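Local coordinates for Lmaj004091aaa (Leishmania major, PDB 1XTP), which probably transfers methyl groups from S-adenosyl-L-methionine to the N-terminal amino group of proteins that begin with an X-Pro-Lys sequence, at residues H73-D76 and V77-G81; M128-E131 and A132-L136; L214-D218 and I219-R223. One frame throughout, in Å; residues are numbered along the deposited sequence.

Contact 1 of 3, residues H73-D76 and V77-G81; sequences HVHD and VDIEG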
ATOM      1  N   HIS A  73       1.773 -19.203   0.009  1.00 34.89           N
ATOM      2  CA  HIS A  73       0.536 -19.917  -0.286  1.00 36.68           C
ATOM      3  C   HIS A  73      -0.700 -19.056  -0.216  1.00 33.71           C
ATOM      4  O   HIS A  73      -1.773 -19.516  -0.560  1.00 33.67           O
ATOM      5  CB  HIS A  73       0.392 -21.114   0.646  1.00 39.82           C
ATOM      6  CG  HIS A  73       1.463 -22.139   0.450  1.00 51.31           C
ATOM      7  ND1 HIS A  73       1.725 -22.706  -0.781  1.00 60.10           N
ATOM      8  CD2 HIS A  73       2.361 -22.676   1.310  1.00 60.24           C
ATOM      9  CE1 HIS A  73       2.730 -23.558  -0.666  1.00 61.77           C
ATOM     10  NE2 HIS A  73       3.133 -23.560   0.593  1.00 62.08           N
ATOM     11  N   VAL A  74      -0.564 -17.805   0.211  1.00 34.29           N
ATOM     12  CA  VAL A  74      -1.704 -16.878   0.188  1.00 32.62           C
ATOM     13  C   VAL A  74      -1.887 -16.184  -1.156  1.00 32.60           C
ATOM     14  O   VAL A  74      -2.859 -15.435  -1.348  1.00 33.04           O
ATOM     15  CB  VAL A  74      -1.593 -15.779   1.262  1.00 32.29           C
ATOM     16  CG1 VAL A  74      -1.573 -16.394   2.650  1.00 33.36           C
ATOM     17  CG2 VAL A  74      -0.376 -14.858   1.012  1.00 35.85           C
ATOM     18  N   HIS A  75      -0.952 -16.421  -2.071  1.00 29.45           N
ATOM     19  CA  HIS A  75      -0.922 -15.728  -3.349  1.00 26.77           C
ATOM     20  C   HIS A  75      -2.212 -15.902  -4.148  1.00 26.19           C
ATOM     21  O   HIS A  75      -2.868 -14.917  -4.523  1.00 25.51           O
ATOM     22  CB  HIS A  75       0.277 -16.209  -4.169  1.00 25.53           C
ATOM     23  CG  HIS A  75       0.300 -15.661  -5.555  1.00 29.66           C
ATOM     24  ND1 HIS A  75       0.635 -14.354  -5.830  1.00 25.89           N
ATOM     25  CD2 HIS A  75      -0.029 -16.224  -6.741  1.00 32.85           C
ATOM     26  CE1 HIS A  75       0.546 -14.146  -7.131  1.00 30.52           C
ATOM     27  NE2 HIS A  75       0.140 -15.264  -7.705  1.00 31.21           N
ATOM     28  N   ASP A  76      -2.589 -17.151  -4.379  1.00 24.70           N
ATOM     29  CA  ASP A  76      -3.731 -17.457  -5.255  1.00 27.57           C
ATOM     30  C   ASP A  76      -5.034 -16.826  -4.773  1.00 26.40           C
ATOM     31  O   ASP A  76      -5.752 -16.211  -5.556  1.00 24.32           O
ATOM     32  CB  ASP A  76      -3.918 -18.977  -5.410  1.00 30.27           C
ATOM     33  CG  ASP A  76      -2.800 -19.637  -6.211  1.00 30.48           C
ATOM     34  OD1 ASP A  76      -2.232 -18.984  -7.121  1.00 35.18           O
ATOM     35  OD2 ASP A  76      -2.498 -20.819  -5.930  1.00 38.55           O
ATOM     36  N   VAL A  77      -5.319 -16.975  -3.489  1.00 26.10           N
ATOM     37  CA  VAL A  77      -6.503 -16.359  -2.893  1.00 26.79           C
ATOM     38  C   VAL A  77      -6.441 -14.826  -2.958  1.00 25.38           C
ATOM     39  O   VAL A  77      -7.439 -14.179  -3.290  1.00 25.80           O
ATOM     40  CB  VAL A  77      -6.758 -16.867  -1.440  1.00 29.40           C
ATOM     41  CG1 VAL A  77      -5.613 -16.498  -0.519  1.00 38.11           C
ATOM     42  CG2 VAL A  77      -8.060 -16.296  -0.879  1.00 33.79           C
ATOM     43  N   ASP A  78      -5.270 -14.245  -2.690  1.00 23.35           N
ATOM     44  CA  ASP A  78      -5.111 -12.819  -2.791  1.00 23.74           C
ATOM     45  C   ASP A  78      -5.436 -12.300  -4.184  1.00 23.34           C
ATOM     46  O   ASP A  78      -6.154 -11.324  -4.321  1.00 25.92           O
ATOM     47  CB  ASP A  78      -3.675 -12.405  -2.419  1.00 25.94           C
ATOM     48  CG  ASP A  78      -3.392 -10.955  -2.742  1.00 26.86           C
ATOM     49  OD1 ASP A  78      -4.060 -10.085  -2.142  1.00 25.99           O
ATOM     50  OD2 ASP A  78      -2.532 -10.693  -3.619  1.00 28.88           O
ATOM     51  N   ILE A  79      -4.884 -12.931  -5.209  1.00 23.12           N
ATOM     52  CA  ILE A  79      -5.072 -12.479  -6.582  1.00 24.37           C
ATOM     53  C   ILE A  79      -6.546 -12.639  -7.037  1.00 26.89           C
ATOM     54  O   ILE A  79      -7.102 -11.766  -7.718  1.00 28.51           O
ATOM     55  CB  ILE A  79      -4.097 -13.242  -7.533  1.00 23.70           C
ATOM     56  CG1 ILE A  79      -2.642 -12.818  -7.260  1.00 28.78           C
ATOM     57  CG2 ILE A  79      -4.440 -13.000  -9.001  1.00 29.11           C
ATOM     58  CD1 ILE A  79      -2.333 -11.316  -7.513  1.00 28.41           C
ATOM     59  N   GLU A  80      -7.183 -13.734  -6.644  1.00 27.09           N
ATOM     60  CA  GLU A  80      -8.586 -13.955  -7.001  1.00 27.02           C
ATOM     61  C   GLU A  80      -9.526 -12.940  -6.316  1.00 26.47           C
ATOM     62  O   GLU A  80     -10.432 -12.387  -6.950  1.00 25.95           O
ATOM     63  CB  GLU A  80      -8.984 -15.397  -6.685  1.00 29.02           C
ATOM     64  CG  GLU A  80     -10.413 -15.770  -7.069  1.00 32.98           C
ATOM     65  CD  GLU A  80     -10.678 -15.774  -8.585  1.00 43.44           C
ATOM     66  OE1 GLU A  80      -9.759 -15.484  -9.386  1.00 42.85           O
ATOM     67  OE2 GLU A  80     -11.825 -16.098  -8.974  1.00 46.66           O
ATOM     68  N   GLY A  81      -9.291 -12.673  -5.034  1.00 26.36           N
ATOM     69  CA  GLY A  81     -10.022 -11.610  -4.314  1.00 24.71           C
ATOM     70  C   GLY A  81      -9.926 -10.222  -4.952  1.00 24.43           C
ATOM     71  O   GLY A  81     -10.923  -9.506  -5.045  1.00 23.08           O
TER
HETATM   72  O   HOH W   1      -3.953 -18.852  -1.882  1.00 33.60           O
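I79 lays its CG1 over one face of the H75 imidazole, one helical turn earlier in the first part of helix 75-87. I79 CG1 stands 3.8 Å from the centroid of the H75 ring and 27° off its normal, a CH-pi contact displaced toward the ring's rim; the closest side-chain pair is I79 CG1 to H75 CE1 at 3.5 Å. H75 CG lies anti to the backbone N (chi1 174°), which swings the ring along the helix to meet the isoleucine. Beneath this pair the backbone is tightly wound: I79 N donates to H75 O over 2.9 Å, while D78 N and E80 N reach V74 O and D76 O. V77 CG1, set between its backbone N and carbonyl carbon (chi1 63°), closes on V74 O at 3.1 Å. The packed side also holds D78, whose CB rests 3.3 Å from V74 O. Its buried carboxylate is fully engaged, OD1 by K196 and Q165 and OD2 by R106, and R106 also bonds H75 ND1. This probably helps to position R106 and Q165, both predicted to bind S-adenosyl-L-methionine; the bound S-adenosyl-L-homoselenocysteine lies about 6 Å from the D78 side chain. The other side is looser and wetter. D76 is exposed, and its side chain leaves the backbone away from the following residues. E80 forms a salt bridge with R83, and a water bridges H73 and V77, donating to H73 O over 2.6 Å and accepting from V77 N over 2.8 Å. Within the fold, H75 and I79 pack against helix 106-115, V74 and V77 meet the loop residues W241, Q238 and E240, and the D78 carboxylate bonds Q165 and K196, on strands 159-165 and 191-198 of the central sheet.

Contact 2 of 3, residues M128-E131 and A132-L136; sequences MLEE and AKREL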
HETATM    1  N   MSE A 128      14.786  -5.411  -6.682  1.00 24.66           N
HETATM    2  CA  MSE A 128      13.377  -5.808  -6.822  1.00 25.22           C
HETATM    3  C   MSE A 128      12.869  -5.390  -8.206  1.00 25.05           C
HETATM    4  O   MSE A 128      12.266  -6.190  -8.929  1.00 23.92           O
HETATM    5  CB  MSE A 128      12.499  -5.175  -5.739  1.00 27.63           C
HETATM    6  CG  MSE A 128      12.889  -5.488  -4.301  1.00 34.64           C
HETATM    7 SE   MSE A 128      12.645  -7.373  -3.881  0.85 45.62          SE
HETATM    8  CE  MSE A 128      10.848  -7.488  -4.116  1.00 46.22           C
ATOM      9  N   LEU A 129      13.123  -4.135  -8.569  1.00 25.93           N
ATOM     10  CA  LEU A 129      12.681  -3.595  -9.856  1.00 27.96           C
ATOM     11  C   LEU A 129      13.336  -4.290 -11.054  1.00 25.98           C
ATOM     12  O   LEU A 129      12.693  -4.518 -12.083  1.00 25.05           O
ATOM     13  CB  LEU A 129      12.948  -2.091  -9.914  1.00 27.79           C
ATOM     14  CG  LEU A 129      12.391  -1.302 -11.111  1.00 28.39           C
ATOM     15  CD1 LEU A 129      10.892  -1.433 -11.212  1.00 30.47           C
ATOM     16  CD2 LEU A 129      12.761   0.171 -10.978  1.00 32.78           C
ATOM     17  N   GLU A 130      14.615  -4.607 -10.912  1.00 26.84           N
ATOM     18  CA  GLU A 130      15.370  -5.328 -11.938  1.00 29.29           C
ATOM     19  C   GLU A 130      14.818  -6.720 -12.182  1.00 27.41           C
ATOM     20  O   GLU A 130      14.702  -7.154 -13.313  1.00 27.64           O
ATOM     21  CB  GLU A 130      16.861  -5.417 -11.558  1.00 31.02           C
ATOM     22  CG  GLU A 130      17.642  -4.102 -11.746  1.00 39.66           C
ATOM     23  CD  GLU A 130      17.456  -3.492 -13.145  1.00 45.21           C
ATOM     24  OE1 GLU A 130      17.692  -4.214 -14.149  1.00 48.06           O
ATOM     25  OE2 GLU A 130      17.057  -2.302 -13.229  1.00 44.77           O
ATOM     26  N   GLU A 131      14.485  -7.418 -11.111  1.00 27.46           N
ATOM     27  CA  GLU A 131      13.864  -8.723 -11.231  1.00 28.36           C
ATOM     28  C   GLU A 131      12.467  -8.659 -11.868  1.00 28.98           C
ATOM     29  O   GLU A 131      12.111  -9.530 -12.662  1.00 29.96           O
ATOM     30  CB  GLU A 131      13.805  -9.384  -9.857  1.00 26.53           C
ATOM     31  CG  GLU A 131      13.133 -10.736  -9.849  1.00 31.24           C
ATOM     32  CD  GLU A 131      13.826 -11.766 -10.728  1.00 33.41           C
ATOM     33  OE1 GLU A 131      15.036 -11.629 -11.005  1.00 33.61           O
ATOM     34  OE2 GLU A 131      13.148 -12.739 -11.122  1.00 37.94           O
ATOM     35  N   ALA A 132      11.681  -7.648 -11.501  1.00 27.46           N
ATOM     36  CA  ALA A 132      10.407  -7.363 -12.169  1.00 25.39           C
ATOM     37  C   ALA A 132      10.543  -7.250 -13.683  1.00 26.82           C
ATOM     38  O   ALA A 132       9.719  -7.801 -14.421  1.00 25.74           O
ATOM     39  CB  ALA A 132       9.806  -6.062 -11.614  1.00 28.02           C
ATOM     40  N   LYS A 133      11.562  -6.510 -14.142  1.00 25.45           N
ATOM     41  CA  LYS A 133      11.862  -6.385 -15.578  1.00 28.28           C
ATOM     42  C   LYS A 133      12.048  -7.749 -16.248  1.00 27.46           C
ATOM     43  O   LYS A 133      11.548  -7.969 -17.347  1.00 32.69           O
ATOM     44  CB  LYS A 133      13.116  -5.534 -15.814  1.00 25.95           C
ATOM     45  CG  LYS A 133      12.899  -4.065 -15.716  1.00 27.07           C
ATOM     46  CD  LYS A 133      14.205  -3.320 -15.876  1.00 30.10           C
ATOM     47  CE  LYS A 133      14.068  -1.879 -15.462  1.00 32.02           C
ATOM     48  NZ  LYS A 133      15.392  -1.206 -15.423  1.00 39.19           N
ATOM     49  N   ARG A 134      12.755  -8.654 -15.577  1.00 29.04           N
ATOM     50  CA  ARG A 134      12.961 -10.014 -16.093  1.00 35.11           C
ATOM     51  C   ARG A 134      11.686 -10.854 -16.034  1.00 33.52           C
ATOM     52  O   ARG A 134      11.390 -11.605 -16.944  1.00 34.27           O
ATOM     53  CB  ARG A 134      14.059 -10.731 -15.318  1.00 33.69           C
ATOM     54  CG  ARG A 134      15.413 -10.078 -15.488  1.00 43.50           C
ATOM     55  CD  ARG A 134      16.533 -10.918 -14.868  1.00 47.73           C
ATOM     56  NE  ARG A 134      16.695 -10.655 -13.435  1.00 55.13           N
ATOM     57  CZ  ARG A 134      17.287  -9.570 -12.929  1.00 59.31           C
ATOM     58  NH1 ARG A 134      17.778  -8.616 -13.728  1.00 60.09           N
ATOM     59  NH2 ARG A 134      17.383  -9.429 -11.607  1.00 58.03           N
ATOM     60  N   GLU A 135      10.938 -10.726 -14.951  1.00 33.53           N
ATOM     61  CA  GLU A 135       9.758 -11.547 -14.770  1.00 35.28           C
ATOM     62  C   GLU A 135       8.640 -11.073 -15.698  1.00 32.20           C
ATOM     63  O   GLU A 135       7.766 -11.857 -16.068  1.00 32.03           O
ATOM     64  CB  GLU A 135       9.332 -11.569 -13.300  1.00 36.69           C
ATOM     65  CG  GLU A 135       9.889 -12.756 -12.517  1.00 41.06           C
ATOM     66  CD  GLU A 135       9.071 -14.014 -12.763  1.00 52.62           C
ATOM     67  OE1 GLU A 135       7.868 -13.999 -12.428  1.00 58.79           O
ATOM     68  OE2 GLU A 135       9.613 -15.017 -13.295  1.00 60.33           O
ATOM     69  N   LEU A 136       8.712  -9.813 -16.121  1.00 30.74           N
ATOM     70  CA  LEU A 136       7.688  -9.221 -16.956  1.00 29.15           C
ATOM     71  C   LEU A 136       8.087  -9.104 -18.421  1.00 29.91           C
ATOM     72  O   LEU A 136       7.427  -8.417 -19.183  1.00 28.61           O
ATOM     73  CB  LEU A 136       7.302  -7.856 -16.400  1.00 28.82           C
ATOM     74  CG  LEU A 136       6.636  -7.862 -15.021  1.00 27.88           C
ATOM     75  CD1 LEU A 136       6.484  -6.444 -14.546  1.00 28.37           C
ATOM     76  CD2 LEU A 136       5.279  -8.514 -15.060  1.00 26.90           C
TER
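The beta-alpha-beta unit formed by strand 118-123, helix 126-135 and strand 141-146, part of the Rossmann-like methyltransferase fold, carries this contact on its helix. Successive i to i+4 bonds run from A132 N to M128 O (3.0 Å), from K133 N to L129 O and from E135 N to E131 O, whereas that from R134 N to E130 O is weak. The buried side faces the sheet: L129 packs on F144 and L146, and A132 on L121. The buried selenomethionine M128 touches the bound S-adenosyl-L-homoselenocysteine. Charged side chains line the outer side. E130 and K133 run side by side in the same direction, and in a salt bridge K133 NZ meets E130 OE2 on its syn side at 3.0 Å, 24° out of the carboxylate plane. R134, bent at chi3 (-85°), folds its guanidinium back over the preceding turn, where E130 O lies 3.4 Å above one face. The E131 and R134 side chains cross at about a right angle, the carboxylate and guanidinium planes 63° apart. Both bonds of this side-on salt bridge converge on a single oxygen from one face of the carboxylate: R134 NE lies 3.1 Å and R134 NH2 3.3 Å from E131 OE1.

Contact 3 of 3, residues L214-D218 and I219-R223; sequences LTRSD and IHYKR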
ATOM      1  N   LEU A 214       4.136   0.486   9.677  1.00 26.66           N
ATOM      2  CA  LEU A 214       3.078   0.282  10.663  1.00 26.47           C
ATOM      3  C   LEU A 214       1.762  -0.199  10.056  1.00 25.68           C
ATOM      4  O   LEU A 214       1.419   0.110   8.912  1.00 27.85           O
ATOM      5  CB  LEU A 214       2.857   1.527  11.541  1.00 25.96           C
ATOM      6  CG  LEU A 214       1.896   2.556  10.971  1.00 23.08           C
ATOM      7  CD1 LEU A 214       1.544   3.621  11.986  1.00 27.13           C
ATOM      8  CD2 LEU A 214       2.515   3.158   9.717  1.00 24.82           C
ATOM      9  N   THR A 215       1.047  -0.967  10.858  1.00 24.32           N
ATOM     10  CA  THR A 215      -0.276  -1.447  10.530  1.00 24.56           C
ATOM     11  C   THR A 215      -1.248  -0.528  11.232  1.00 25.93           C
ATOM     12  O   THR A 215      -1.068  -0.201  12.417  1.00 23.34           O
ATOM     13  CB  THR A 215      -0.464  -2.872  11.042  1.00 25.78           C
ATOM     14  OG1 THR A 215       0.546  -3.691  10.459  1.00 26.15           O
ATOM     15  CG2 THR A 215      -1.860  -3.444  10.690  1.00 23.96           C
ATOM     16  N   ARG A 216      -2.261  -0.103  10.493  1.00 25.38           N
ATOM     17  CA  ARG A 216      -3.227   0.844  10.992  1.00 25.02           C
ATOM     18  C   ARG A 216      -4.611   0.207  10.987  1.00 25.89           C
ATOM     19  O   ARG A 216      -4.840  -0.794  10.300  1.00 24.01           O
ATOM     20  CB  ARG A 216      -3.253   2.074  10.093  1.00 24.94           C
ATOM     21  CG  ARG A 216      -1.927   2.785   9.905  1.00 26.37           C
ATOM     22  CD  ARG A 216      -2.144   3.946   8.905  1.00 24.22           C
ATOM     23  NE  ARG A 216      -1.002   4.849   8.704  1.00 23.30           N
ATOM     24  CZ  ARG A 216      -0.086   4.727   7.741  1.00 26.44           C
ATOM     25  NH1 ARG A 216      -0.077   3.687   6.914  1.00 26.29           N
ATOM     26  NH2 ARG A 216       0.874   5.620   7.633  1.00 22.76           N
ATOM     27  N   SER A 217      -5.530   0.804  11.748  1.00 27.95           N
ATOM     28  CA  SER A 217      -6.932   0.378  11.767  1.00 25.95           C
ATOM     29  C   SER A 217      -7.715   1.005  10.615  1.00 25.19           C
ATOM     30  O   SER A 217      -7.317   2.026  10.042  1.00 22.88           O
ATOM     31  CB  SER A 217      -7.586   0.784  13.081  1.00 25.15           C
ATOM     32  OG  SER A 217      -7.588   2.203  13.208  1.00 22.27           O
ATOM     33  N   ASP A 218      -8.846   0.387  10.295  1.00 23.11           N
ATOM     34  CA  ASP A 218      -9.787   0.946   9.333  1.00 25.62           C
ATOM     35  C   ASP A 218     -10.150   2.422   9.612  1.00 25.08           C
ATOM     36  O   ASP A 218     -10.266   3.230   8.691  1.00 26.61           O
ATOM     37  CB  ASP A 218     -11.086   0.115   9.352  1.00 24.11           C
ATOM     38  CG  ASP A 218     -12.089   0.631   8.378  1.00 27.15           C
ATOM     39  OD1 ASP A 218     -11.805   0.521   7.176  1.00 30.48           O
ATOM     40  OD2 ASP A 218     -13.128   1.170   8.798  1.00 32.29           O
ATOM     41  N   ILE A 219     -10.386   2.744  10.882  1.00 25.30           N
ATOM     42  CA  ILE A 219     -10.709   4.115  11.303  1.00 30.29           C
ATOM     43  C   ILE A 219      -9.519   5.046  11.053  1.00 29.53           C
ATOM     44  O   ILE A 219      -9.688   6.182  10.619  1.00 26.17           O
ATOM     45  CB  ILE A 219     -11.165   4.125  12.788  1.00 31.49           C
ATOM     46  CG1 ILE A 219     -12.619   3.675  12.836  1.00 36.84           C
ATOM     47  CG2 ILE A 219     -11.045   5.514  13.441  1.00 34.18           C
ATOM     48  CD1 ILE A 219     -13.207   3.632  14.213  1.00 40.25           C
ATOM     49  N   HIS A 220      -8.317   4.529  11.285  1.00 28.76           N
ATOM     50  CA  HIS A 220      -7.074   5.266  11.015  1.00 28.59           C
ATOM     51  C   HIS A 220      -6.943   5.541   9.504  1.00 26.81           C
ATOM     52  O   HIS A 220      -6.735   6.683   9.106  1.00 27.27           O
ATOM     53  CB  HIS A 220      -5.893   4.468  11.570  1.00 26.15           C
ATOM     54  CG  HIS A 220      -4.604   5.221  11.651  1.00 26.98           C
ATOM     55  ND1 HIS A 220      -3.552   4.785  12.429  1.00 23.98           N
ATOM     56  CD2 HIS A 220      -4.178   6.353  11.036  1.00 29.89           C
ATOM     57  CE1 HIS A 220      -2.539   5.627  12.299  1.00 27.73           C
ATOM     58  NE2 HIS A 220      -2.896   6.589  11.464  1.00 27.63           N
ATOM     59  N   TYR A 221      -7.102   4.519   8.666  1.00 27.45           N
ATOM     60  CA  TYR A 221      -7.102   4.711   7.188  1.00 27.78           C
ATOM     61  C   TYR A 221      -8.100   5.785   6.712  1.00 25.83           C
ATOM     62  O   TYR A 221      -7.795   6.621   5.859  1.00 25.65           O
ATOM     63  CB  TYR A 221      -7.408   3.386   6.445  1.00 24.01           C
ATOM     64  CG  TYR A 221      -6.317   2.358   6.576  1.00 26.10           C
ATOM     65  CD1 TYR A 221      -4.993   2.674   6.240  1.00 22.20           C
ATOM     66  CD2 TYR A 221      -6.581   1.082   7.072  1.00 23.33           C
ATOM     67  CE1 TYR A 221      -3.979   1.742   6.379  1.00 24.72           C
ATOM     68  CE2 TYR A 221      -5.564   0.137   7.218  1.00 25.25           C
ATOM     69  CZ  TYR A 221      -4.257   0.474   6.874  1.00 28.25           C
ATOM     70  OH  TYR A 221      -3.223  -0.443   6.996  1.00 26.77           O
ATOM     71  N   LYS A 222      -9.293   5.735   7.279  1.00 26.85           N
ATOM     72  CA  LYS A 222     -10.395   6.605   6.871  1.00 28.19           C
ATOM     73  C   LYS A 222     -10.172   8.046   7.303  1.00 27.82           C
ATOM     74  O   LYS A 222     -10.560   8.991   6.593  1.00 27.94           O
ATOM     75  CB  LYS A 222     -11.715   6.041   7.409  1.00 29.19           C
ATOM     76  CG  LYS A 222     -12.190   4.867   6.568  1.00 27.80           C
ATOM     77  CD  LYS A 222     -13.203   4.020   7.262  1.00 30.38           C
ATOM     78  CE  LYS A 222     -13.921   3.133   6.240  1.00 26.53           C
ATOM     79  NZ  LYS A 222     -14.815   2.123   6.853  1.00 28.06           N
ATOM     80  N   ARG A 223      -9.540   8.209   8.466  1.00 25.74           N
ATOM     81  CA  ARG A 223      -9.066   9.516   8.894  1.00 27.07           C
ATOM     82  C   ARG A 223      -8.128  10.061   7.824  1.00 26.45           C
ATOM     83  O   ARG A 223      -8.277  11.202   7.377  1.00 24.48           O
ATOM     84  CB  ARG A 223      -8.358   9.415  10.242  1.00 27.19           C
ATOM     85  CG  ARG A 223      -8.081  10.750  10.908  1.00 34.24           C
ATOM     86  CD  ARG A 223      -7.586  10.595  12.359  1.00 34.91           C
ATOM     87  NE  ARG A 223      -8.645  10.131  13.267  1.00 35.41           N
ATOM     88  CZ  ARG A 223      -8.545  10.077  14.593  1.00 27.36           C
ATOM     89  NH1 ARG A 223      -7.429  10.445  15.200  1.00 28.31           N
ATOM     90  NH2 ARG A 223      -9.575   9.648  15.304  1.00 32.32           N
TER
HETATM   91  O   HOH W   2      -0.718   0.774   7.273  1.00 16.12           O
HETATM   92  O   HOH W   3      -4.359   2.559  13.683  1.00 19.44           O
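R216 extends its aliphatic chain between two aromatic rings of the helix that follows it, H220 and Y221. Its CD sits squarely over the H220 imidazole, 3.7 Å from the ring centroid and only 4° off the normal, while its CB covers one face of Y221 nearer the rim, 4.0 Å from that centroid; both are CH-pi contacts. The stem stays straight from CG to NE, which carries the guanidinium past the imidazole. There the two flat groups stand perpendicular, with H220 NE2 at the guanidinium edge and L214 CD2 over one guanidinium face. D173 ties them together: its OD1 forms a salt bridge with R216 NE, and its OD2 bonds H220 NE2. One water donates to L214 O and Y221 OH, the latter also hydrogen-bonded with N198 O; another bridges S217 N and H220 ND1, lying in the imidazole plane. S217 is the N-cap of helix 218-228: its OG, held between backbone N and carbonyl carbon (chi1 63°), accepts from H220 N over 3.1 Å, and its O takes Y221 N at 2.9 Å. Beside the cap D218 and K222 cross obliquely, and in a salt bridge K222 NZ meets the syn lone pair of D218 OD2 at 2.7 Å; K249 and Y251 hold D218 OD1, and E235 shares K222 NZ. The contact thus turns the chain from strand 213-215, an outermost strand of the small sheet, into helix 218-228, with F176 of helix 173-186 against R216 and Y221, helix 30-37 against L214 and H220, and strand 248-253 against Y221 and K222.

All three contacts are local and partly buried, but they hold different elements. Contacts 1 and 2 each lie largely along one helix, contact 1 at its start and contact 2 toward its end, with centres 20 Å apart, whereas contact 3 joins a strand of the small sheet to a helix. Contacts 2 and 3 lie on opposite sides of the chain's centre, their nearest atoms about 17 Å apart. Contact 1 combines a ring-face contact with a buried acid beside the cofactor site. Contact 2 has an apolar sheet-facing side and salt bridges on its outer surface. Contact 3 lies closest to the chain centre and relies most on aromatic packing, adding a helix cap and a more peripheral salt bridge.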